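Local coordinates for protein glycosyl transferase family 8 (Streptococcus pneumoniae, PDB 5GVV) that transfers galactose from UDP-galactose to the terminal glucose of the already glycosylated serine-rich repeat protein PsrP, as its third glycosylation step, at residues Tyr204-Phe209 against Phe213-Pro218; Trp287-Ile292 against Phe304-Tyr309; Leu317-Thr320 against Thr326-Pro329. All coordinates share one frame; numbering follows the deposited sequence.

In the fold
Three local closures follow one another along the chain; none nests in or crosses another. Contact 1 comes first, in the N-terminal glycosyltransferase part built on a mixed sheet, where the loop after helix 203-208 turns back onto that helix. Contacts 2 and 3 follow in the C-terminal part, built on a parallel sheet, with nearest atoms about 47 and 37 Å from contact 1. Contact 2 sets the start of helix 292-298 against strand 302-307. Contact 3 joins the turn after helix 314-317 to the neighbouring edge strand 325-328. These two meet directly, since Leu-319 packs on Ile-292, and their strands are adjacent. Contacts 1 and 3 both touch the second subunit.

Contact 1: Tyr204-Phe209 against Phe213-Pro218; sequences YGAATF and FIFDIP
Ala-206 and Phe-215 meet where the chain, having left helix 203-208, folds back in a short 3-10 turn. The CB of Ala-206 lies 3.9 Å from CE2 of Phe-215, approaching the ring obliquely, and the same methyl is 4.1 Å from CG2 of Ile-214. Carbons CB and CG1 of Ile-214 lie almost equally near, so this one methyl sits against the branch point of the isoleucine as well as against CE2 of the phenylalanine. A small residue suits the place, because the two chain segments approach to 6.9 Å between the CA atoms of Ala-206 and Ile-214. Phe-215 has its CG beside the backbone N and opposite the carbonyl carbon (chi1 -62°), which extends the ring to the helix. There its CZ lies 4.1 Å from CB of Ala-207, while the backbone N of Ala-207 comes to the ring edge, in its plane. Ala-206, Ala-207 and Phe-215 are buried, and Met-334 and Gln-338 of the second subunit pack on Ala-207 and Phe-215.

The outer side is looser. Ile-214 is only partly buried, and Thr-208 is exposed, although Leu-332 of the second subunit touches it. Thr-208 turns back along its own helix: its OG1 lies 2.6 Å from O of Tyr-204, tilted 36° out of the carbonyl plane, and the Thr-208 N reaches the same oxygen from the opposite face. Two hydrogen bonds thus grip the carbonyl of Tyr-204, the routine helical N-H bond and a second one that the threonine hydroxyl adds.

Small alanines and one aromatic ring thus join a helix to the short 3-10 turn that folds back on it, a helix-turn-3-10 packing at the periphery of the GT-A type family 8 domain, beside the second subunit.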
loop_
_atom_site.group_PDB
_atom_site.type_symbol
_atom_site.label_atom_id
_atom_site.label_comp_id
_atom_site.label_asym_id
_atom_site.label_seq_id
_atom_site.Cartn_x
_atom_site.Cartn_y
_atom_site.Cartn_z
ATOM N N TYR A 204 -3.699 12.865 -21.524
ATOM C CA TYR A 204 -3.038 14.156 -21.359
ATOM C C TYR A 204 -2.184 14.473 -22.576
ATOM O O TYR A 204 -2.198 15.599 -23.067
ATOM C CB TYR A 204 -2.177 14.204 -20.089
ATOM C CG TYR A 204 -1.594 15.582 -19.846
ATOM C CD1 TYR A 204 -2.304 16.541 -19.130
ATOM C CD2 TYR A 204 -0.349 15.937 -20.360
ATOM C CE1 TYR A 204 -1.790 17.807 -18.920
ATOM C CE2 TYR A 204 0.175 17.203 -20.155
ATOM C CZ TYR A 204 -0.548 18.130 -19.432
ATOM O OH TYR A 204 -0.036 19.391 -19.231
ATOM N N GLY A 205 -1.444 13.479 -23.061
ATOM C CA GLY A 205 -0.652 13.650 -24.267
ATOM C C GLY A 205 -1.519 13.967 -25.474
ATOM O O GLY A 205 -1.224 14.881 -26.248
ATOM N N ALA A 206 -2.603 13.216 -25.626
ATOM C CA ALA A 206 -3.501 13.391 -26.764
ATOM C C ALA A 206 -4.145 14.772 -26.759
ATOM O O ALA A 206 -4.270 15.418 -27.803
ATOM C CB ALA A 206 -4.563 12.311 -26.762
ATOM N N ALA A 207 -4.575 15.211 -25.585
ATOM C CA ALA A 207 -5.139 16.551 -25.445
ATOM C C ALA A 207 -4.072 17.625 -25.677
ATOM O O ALA A 207 -4.368 18.715 -26.177
ATOM C CB ALA A 207 -5.784 16.713 -24.077
ATOM N N THR A 208 -2.833 17.311 -25.300
ATOM C CA THR A 208 -1.695 18.194 -25.542
ATOM C C THR A 208 -1.473 18.406 -27.045
ATOM O O THR A 208 -1.401 19.544 -27.529
ATOM C CB THR A 208 -0.402 17.620 -24.917
ATOM O OG1 THR A 208 -0.522 17.579 -23.488
ATOM C CG2 THR A 208 0.798 18.466 -25.289
ATOM N N PHE A 209 -1.369 17.307 -27.783
ATOM C CA PHE A 209 -1.082 17.384 -29.207
ATOM C C PHE A 209 -2.349 17.523 -30.047
ATOM O O PHE A 209 -2.289 17.522 -31.281
ATOM C CB PHE A 209 -0.254 16.172 -29.638
ATOM C CG PHE A 209 1.081 16.084 -28.952
ATOM C CD1 PHE A 209 2.081 17.005 -29.239
ATOM C CD2 PHE A 209 1.339 15.084 -28.020
ATOM C CE1 PHE A 209 3.317 16.932 -28.611
ATOM C CE2 PHE A 209 2.570 15.005 -27.389
ATOM C CZ PHE A 209 3.558 15.932 -27.682
ATOM N N PHE A 213 -9.530 12.680 -32.179
ATOM C CA PHE A 213 -10.228 11.428 -32.458
ATOM C C PHE A 213 -9.883 10.295 -31.487
ATOM O O PHE A 213 -10.580 9.279 -31.438
ATOM C CB PHE A 213 -9.982 11.004 -33.904
ATOM C CG PHE A 213 -10.514 11.983 -34.908
ATOM C CD1 PHE A 213 -11.880 12.102 -35.111
ATOM C CD2 PHE A 213 -9.654 12.799 -35.632
ATOM C CE1 PHE A 213 -12.386 13.013 -36.032
ATOM C CE2 PHE A 213 -10.146 13.710 -36.558
ATOM C CZ PHE A 213 -11.516 13.818 -36.756
ATOM N N ILE A 214 -8.808 10.469 -30.723
ATOM C CA ILE A 214 -8.463 9.515 -29.675
ATOM C C ILE A 214 -9.632 9.410 -28.700
ATOM O O ILE A 214 -9.945 8.324 -28.189
ATOM C CB ILE A 214 -7.187 9.950 -28.913
ATOM C CG1 ILE A 214 -5.956 9.870 -29.821
ATOM C CG2 ILE A 214 -6.994 9.119 -27.639
ATOM C CD1 ILE A 214 -5.637 8.469 -30.295
ATOM N N PHE A 215 -10.284 10.546 -28.464
ATOM C CA PHE A 215 -11.379 10.631 -27.503
ATOM C C PHE A 215 -12.708 10.134 -28.064
ATOM O O PHE A 215 -13.706 10.066 -27.341
ATOM C CB PHE A 215 -11.516 12.065 -26.977
ATOM C CG PHE A 215 -10.305 12.545 -26.231
ATOM C CD1 PHE A 215 -10.140 12.237 -24.888
ATOM C CD2 PHE A 215 -9.318 13.284 -26.875
ATOM C CE1 PHE A 215 -9.017 12.662 -24.195
ATOM C CE2 PHE A 215 -8.190 13.713 -26.188
ATOM C CZ PHE A 215 -8.039 13.401 -24.847
ATOM N N ASP A 216 -12.717 9.787 -29.349
ATOM C CA ASP A 216 -13.905 9.215 -29.975
ATOM C C ASP A 216 -13.820 7.687 -30.025
ATOM O O ASP A 216 -14.759 7.014 -30.451
ATOM C CB ASP A 216 -14.112 9.795 -31.378
ATOM C CG ASP A 216 -14.457 11.271 -31.354
ATOM O OD1 ASP A 216 -15.081 11.725 -30.371
ATOM O OD2 ASP A 216 -14.109 11.984 -32.321
ATOM N N ILE A 217 -12.687 7.139 -29.596
ATOM C CA ILE A 217 -12.543 5.693 -29.504
ATOM C C ILE A 217 -13.432 5.186 -28.367
ATOM O O ILE A 217 -13.352 5.682 -27.245
ATOM C CB ILE A 217 -11.071 5.274 -29.283
ATOM C CG1 ILE A 217 -10.175 5.903 -30.354
ATOM C CG2 ILE A 217 -10.926 3.757 -29.296
ATOM C CD1 ILE A 217 -8.742 5.380 -30.355
ATOM N N PRO A 218 -14.298 4.203 -28.668
ATOM C CA PRO A 218 -15.291 3.668 -27.725
ATOM C C PRO A 218 -14.672 3.073 -26.458
ATOM O O PRO A 218 -13.665 2.363 -26.545
ATOM C CB PRO A 218 -15.973 2.558 -28.536
ATOM C CG PRO A 218 -15.793 2.971 -29.969
ATOM C CD PRO A 218 -14.424 3.594 -30.006
#

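Contact 2: Trp287-Ile292 against Phe304-Tyr309; sequences WCVEKI and FHIVAY
Between Val-289 and Ile-292, the two residues that reach segment 304-309, Lys-291 NZ forms a salt bridge of 2.8 Å with Glu-290 OE2, meeting that oxygen nearly along its C-O axis. The other oxygen, Glu-290 OE1, is hydrogen-bonded to His-351, so the buried carboxylate has partners on both oxygens. These two residues are the central pair of a type II beta turn, closed by Ile-292 N to Val-289 O at 3.3 Å. The third position of such a turn has positive phi, here 62° and taken by Lys-291, whose long side chain folds back to Glu-290; it is also the N-cap of helix 292-298. The turn therefore starts the helix of a beta-alpha-beta crossover linking parallel strands 278-283 and 302-307 in a Rossmann-like sheet. Alternate strand residues Phe-304 and Ile-306 face this helix start, while Val-307 packs on helix 333-342. Ile-292 meets both: with CG1 anti to its N (chi1 -172°), CD1 reaches 4.1 Å from CD1 of Ile-306, tip to tip. The same methyl lies 4.0 Å from CD1 of Phe-304, oblique to the ring, as the two side chains slide past each other. Branched Val-289 adds its CG2, 4.2 Å from CG2 of Ile-306.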
loop_
_atom_site.group_PDB
_atom_site.type_symbol
_atom_site.label_atom_id
_atom_site.label_comp_id
_atom_site.label_asym_id
_atom_site.label_seq_id
_atom_site.Cartn_x
_atom_site.Cartn_y
_atom_site.Cartn_z
ATOM N N TRP A 287 29.059 -14.765 5.219
ATOM C CA TRP A 287 28.094 -14.974 4.146
ATOM C C TRP A 287 27.771 -16.449 3.960
ATOM O O TRP A 287 26.645 -16.800 3.596
ATOM C CB TRP A 287 28.609 -14.386 2.830
ATOM C CG TRP A 287 29.837 -15.059 2.323
ATOM C CD1 TRP A 287 31.124 -14.767 2.658
ATOM C CD2 TRP A 287 29.899 -16.143 1.390
ATOM N NE1 TRP A 287 31.987 -15.607 1.994
ATOM C CE2 TRP A 287 31.258 -16.462 1.207
ATOM C CE3 TRP A 287 28.935 -16.882 0.697
ATOM C CZ2 TRP A 287 31.680 -17.484 0.355
ATOM C CZ3 TRP A 287 29.357 -17.895 -0.150
ATOM C CH2 TRP A 287 30.714 -18.186 -0.315
ATOM N N CYS A 288 28.750 -17.316 4.200
ATOM C CA CYS A 288 28.542 -18.733 3.923
ATOM C C CYS A 288 27.993 -19.519 5.102
ATOM O O CYS A 288 28.709 -19.835 6.060
ATOM C CB CYS A 288 29.805 -19.403 3.390
ATOM S SG CYS A 288 29.469 -21.046 2.686
ATOM N N VAL A 289 26.703 -19.816 5.017
ATOM C CA VAL A 289 26.056 -20.766 5.903
ATOM C C VAL A 289 26.000 -22.055 5.087
ATOM O O VAL A 289 25.387 -22.085 4.018
ATOM C CB VAL A 289 24.646 -20.279 6.289
ATOM C CG1 VAL A 289 23.978 -21.245 7.245
ATOM C CG2 VAL A 289 24.728 -18.893 6.917
ATOM N N GLU A 290 26.676 -23.098 5.570
ATOM C CA GLU A 290 26.883 -24.318 4.789
ATOM C C GLU A 290 25.596 -24.997 4.340
ATOM O O GLU A 290 24.783 -25.409 5.166
ATOM C CB GLU A 290 27.756 -25.317 5.561
ATOM C CG GLU A 290 28.089 -26.583 4.780
ATOM C CD GLU A 290 29.074 -26.334 3.658
ATOM O OE1 GLU A 290 29.975 -25.488 3.838
ATOM O OE2 GLU A 290 28.950 -26.983 2.595
ATOM N N LYS A 291 25.424 -25.089 3.023
ATOM C CA LYS A 291 24.306 -25.809 2.414
ATOM C C LYS A 291 22.918 -25.257 2.750
ATOM O O LYS A 291 21.925 -25.971 2.580
ATOM C CB LYS A 291 24.373 -27.297 2.777
ATOM C CG LYS A 291 25.559 -28.020 2.179
ATOM C CD LYS A 291 25.477 -28.032 0.666
ATOM C CE LYS A 291 26.607 -28.861 0.055
ATOM N NZ LYS A 291 27.953 -28.327 0.392
ATOM N N ILE A 292 22.837 -24.004 3.195
ATOM C CA ILE A 292 21.549 -23.434 3.614
ATOM C C ILE A 292 20.495 -23.389 2.494
ATOM O O ILE A 292 19.310 -23.651 2.737
ATOM C CB ILE A 292 21.707 -22.035 4.292
ATOM C CG1 ILE A 292 20.378 -21.570 4.889
ATOM C CG2 ILE A 292 22.236 -20.999 3.312
ATOM C CD1 ILE A 292 19.791 -22.551 5.888
ATOM N N PHE A 304 13.597 -21.909 8.926
ATOM C CA PHE A 304 14.969 -21.590 9.303
ATOM C C PHE A 304 15.080 -20.127 9.689
ATOM O O PHE A 304 14.548 -19.251 8.999
ATOM C CB PHE A 304 15.925 -21.851 8.139
ATOM C CG PHE A 304 15.914 -23.261 7.637
ATOM C CD1 PHE A 304 16.857 -24.177 8.086
ATOM C CD2 PHE A 304 14.985 -23.664 6.685
ATOM C CE1 PHE A 304 16.866 -25.486 7.605
ATOM C CE2 PHE A 304 14.980 -24.967 6.201
ATOM C CZ PHE A 304 15.923 -25.879 6.665
ATOM N N HIS A 305 15.775 -19.860 10.788
ATOM C CA HIS A 305 16.031 -18.490 11.199
ATOM C C HIS A 305 17.531 -18.252 11.156
ATOM O O HIS A 305 18.286 -18.888 11.901
ATOM C CB HIS A 305 15.485 -18.244 12.611
ATOM C CG HIS A 305 14.038 -18.595 12.766
ATOM N ND1 HIS A 305 13.033 -17.646 12.763
ATOM C CD2 HIS A 305 13.422 -19.791 12.922
ATOM C CE1 HIS A 305 11.864 -18.247 12.905
ATOM N NE2 HIS A 305 12.073 -19.548 13.007
ATOM N N ILE A 306 17.966 -17.358 10.274
ATOM C CA ILE A 306 19.387 -17.048 10.147
ATOM C C ILE A 306 19.637 -15.640 10.668
ATOM O O ILE A 306 19.127 -14.664 10.109
ATOM C CB ILE A 306 19.878 -17.168 8.691
ATOM C CG1 ILE A 306 19.458 -18.512 8.093
ATOM C CG2 ILE A 306 21.395 -17.013 8.628
ATOM C CD1 ILE A 306 19.933 -19.717 8.904
ATOM N N VAL A 307 20.409 -15.543 11.750
ATOM C CA VAL A 307 20.605 -14.280 12.450
ATOM C C VAL A 307 22.040 -13.804 12.264
ATOM O O VAL A 307 22.960 -14.615 12.193
ATOM C CB VAL A 307 20.299 -14.457 13.951
ATOM C CG1 VAL A 307 20.368 -13.132 14.692
ATOM C CG2 VAL A 307 18.922 -15.087 14.132
ATOM N N ALA A 308 22.227 -12.491 12.153
ATOM C CA ALA A 308 23.560 -11.899 12.141
ATOM C C ALA A 308 23.512 -10.617 12.952
ATOM O O ALA A 308 22.435 -10.049 13.145
ATOM C CB ALA A 308 24.020 -11.616 10.721
ATOM N N TYR A 309 24.669 -10.166 13.425
ATOM C CA TYR A 309 24.750 -8.948 14.224
ATOM C C TYR A 309 25.160 -7.770 13.345
ATOM O O TYR A 309 25.426 -6.676 13.840
ATOM C CB TYR A 309 25.780 -9.115 15.351
ATOM C CG TYR A 309 25.391 -10.088 16.451
ATOM C CD1 TYR A 309 24.073 -10.490 16.628
ATOM C CD2 TYR A 309 26.354 -10.602 17.318
ATOM C CE1 TYR A 309 23.723 -11.378 17.639
ATOM C CE2 TYR A 309 26.014 -11.489 18.329
ATOM C CZ TYR A 309 24.698 -11.873 18.484
ATOM O OH TYR A 309 24.359 -12.752 19.493
#

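Contact 3: Leu317-Thr320 against Thr326-Pro329; sequences LALT and TVYP
A 3-10 turn at residues 318-320 runs beside strand 326-328, with the CA atoms of Leu-317 and Val-327 nearest each other at 7.0 Å. It belongs to a second beta-alpha-beta unit of the Rossmann-like sheet, in which helix 314-317 and this turn lead from strand 302-307 to the parallel edge strand 325-328. Buried Val-327 points to the turn and meets it with both methyls. Its CG1 lies 4.1 Å from CD2 of Leu-317, and the two side chains cross at about a right angle. On the other branch, CG2 of Val-327 is 4.2 Å from CD1 of Leu-319. The modelled chi1 of Val-327, 136°, lies away from a staggered setting, so its rotamer is less certain. Leucines suit the turn, being long enough to cover a beta-branched residue on the strand without polar groups to satisfy; Leu-319 also packs on Ile-292 of helix 292-298. Thr-326 and Tyr-328 point away from the turn, as strand alternation requires, and Phe-238 of the second subunit packs on Leu-317, Thr-320 and Val-327. The turn is held by Thr-320: its N lies 3.2 Å from O of Leu-317, and its OG1 meets that same oxygen at 3.0 Å, in the carbonyl plane, with a C=O...OG1 angle of 159°.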
loop_
_atom_site.group_PDB
_atom_site.type_symbol
_atom_site.label_atom_id
_atom_site.label_comp_id
_atom_site.label_asym_id
_atom_site.label_seq_id
_atom_site.Cartn_x
_atom_site.Cartn_y
_atom_site.Cartn_z
ATOM N N LEU A 317 20.821 -12.567 1.812
ATOM C CA LEU A 317 19.620 -11.768 1.576
ATOM C C LEU A 317 18.746 -12.430 0.521
ATOM O O LEU A 317 17.521 -12.373 0.602
ATOM C CB LEU A 317 19.975 -10.336 1.166
ATOM C CG LEU A 317 20.697 -9.492 2.218
ATOM C CD1 LEU A 317 20.962 -8.082 1.699
ATOM C CD2 LEU A 317 19.900 -9.435 3.504
ATOM N N ALA A 318 19.375 -13.079 -0.455
ATOM C CA ALA A 318 18.635 -13.752 -1.519
ATOM C C ALA A 318 17.820 -14.935 -0.999
ATOM O O ALA A 318 16.965 -15.462 -1.709
ATOM C CB ALA A 318 19.585 -14.207 -2.624
ATOM N N LEU A 319 18.084 -15.357 0.238
ATOM C CA LEU A 319 17.329 -16.450 0.847
ATOM C C LEU A 319 15.854 -16.086 1.057
ATOM O O LEU A 319 15.041 -16.958 1.365
ATOM C CB LEU A 319 17.967 -16.881 2.172
ATOM C CG LEU A 319 19.376 -17.475 2.126
ATOM C CD1 LEU A 319 19.907 -17.750 3.528
ATOM C CD2 LEU A 319 19.399 -18.749 1.283
ATOM N N THR A 320 15.515 -14.807 0.893
ATOM C CA THR A 320 14.124 -14.351 0.975
ATOM C C THR A 320 13.224 -14.924 -0.125
ATOM O O THR A 320 11.998 -14.810 -0.053
ATOM C CB THR A 320 14.025 -12.812 0.926
ATOM O OG1 THR A 320 14.669 -12.314 -0.257
ATOM C CG2 THR A 320 14.673 -12.193 2.149
ATOM N N THR A 326 13.773 -17.180 7.373
ATOM C CA THR A 326 13.762 -15.805 7.859
ATOM C C THR A 326 15.183 -15.375 8.188
ATOM O O THR A 326 15.931 -16.090 8.861
ATOM C CB THR A 326 12.808 -15.604 9.042
ATOM O OG1 THR A 326 11.478 -15.940 8.623
ATOM C CG2 THR A 326 12.815 -14.147 9.500
ATOM N N VAL A 327 15.537 -14.202 7.678
ATOM C CA VAL A 327 16.885 -13.664 7.706
ATOM C C VAL A 327 16.869 -12.366 8.532
ATOM O O VAL A 327 16.031 -11.491 8.295
ATOM C CB VAL A 327 17.323 -13.435 6.244
ATOM C CG1 VAL A 327 18.018 -12.109 6.051
ATOM C CG2 VAL A 327 18.170 -14.609 5.742
ATOM N N TYR A 328 17.756 -12.252 9.522
ATOM C CA TYR A 328 17.721 -11.114 10.441
ATOM C C TYR A 328 19.033 -10.339 10.465
ATOM O O TYR A 328 19.804 -10.459 11.423
ATOM C CB TYR A 328 17.450 -11.577 11.875
ATOM C CG TYR A 328 16.225 -12.434 12.098
ATOM C CD1 TYR A 328 16.264 -13.808 11.878
ATOM C CD2 TYR A 328 15.046 -11.881 12.583
ATOM C CE1 TYR A 328 15.158 -14.600 12.107
ATOM C CE2 TYR A 328 13.929 -12.665 12.809
ATOM C CZ TYR A 328 13.996 -14.024 12.577
ATOM O OH TYR A 328 12.895 -14.825 12.801
ATOM N N PRO A 329 19.292 -9.524 9.433
ATOM C CA PRO A 329 20.542 -8.761 9.480
ATOM C C PRO A 329 20.494 -7.717 10.594
ATOM O O PRO A 329 19.399 -7.304 10.992
ATOM C CB PRO A 329 20.584 -8.074 8.112
ATOM C CG PRO A 329 19.131 -7.945 7.702
ATOM C CD PRO A 329 18.459 -9.177 8.262
#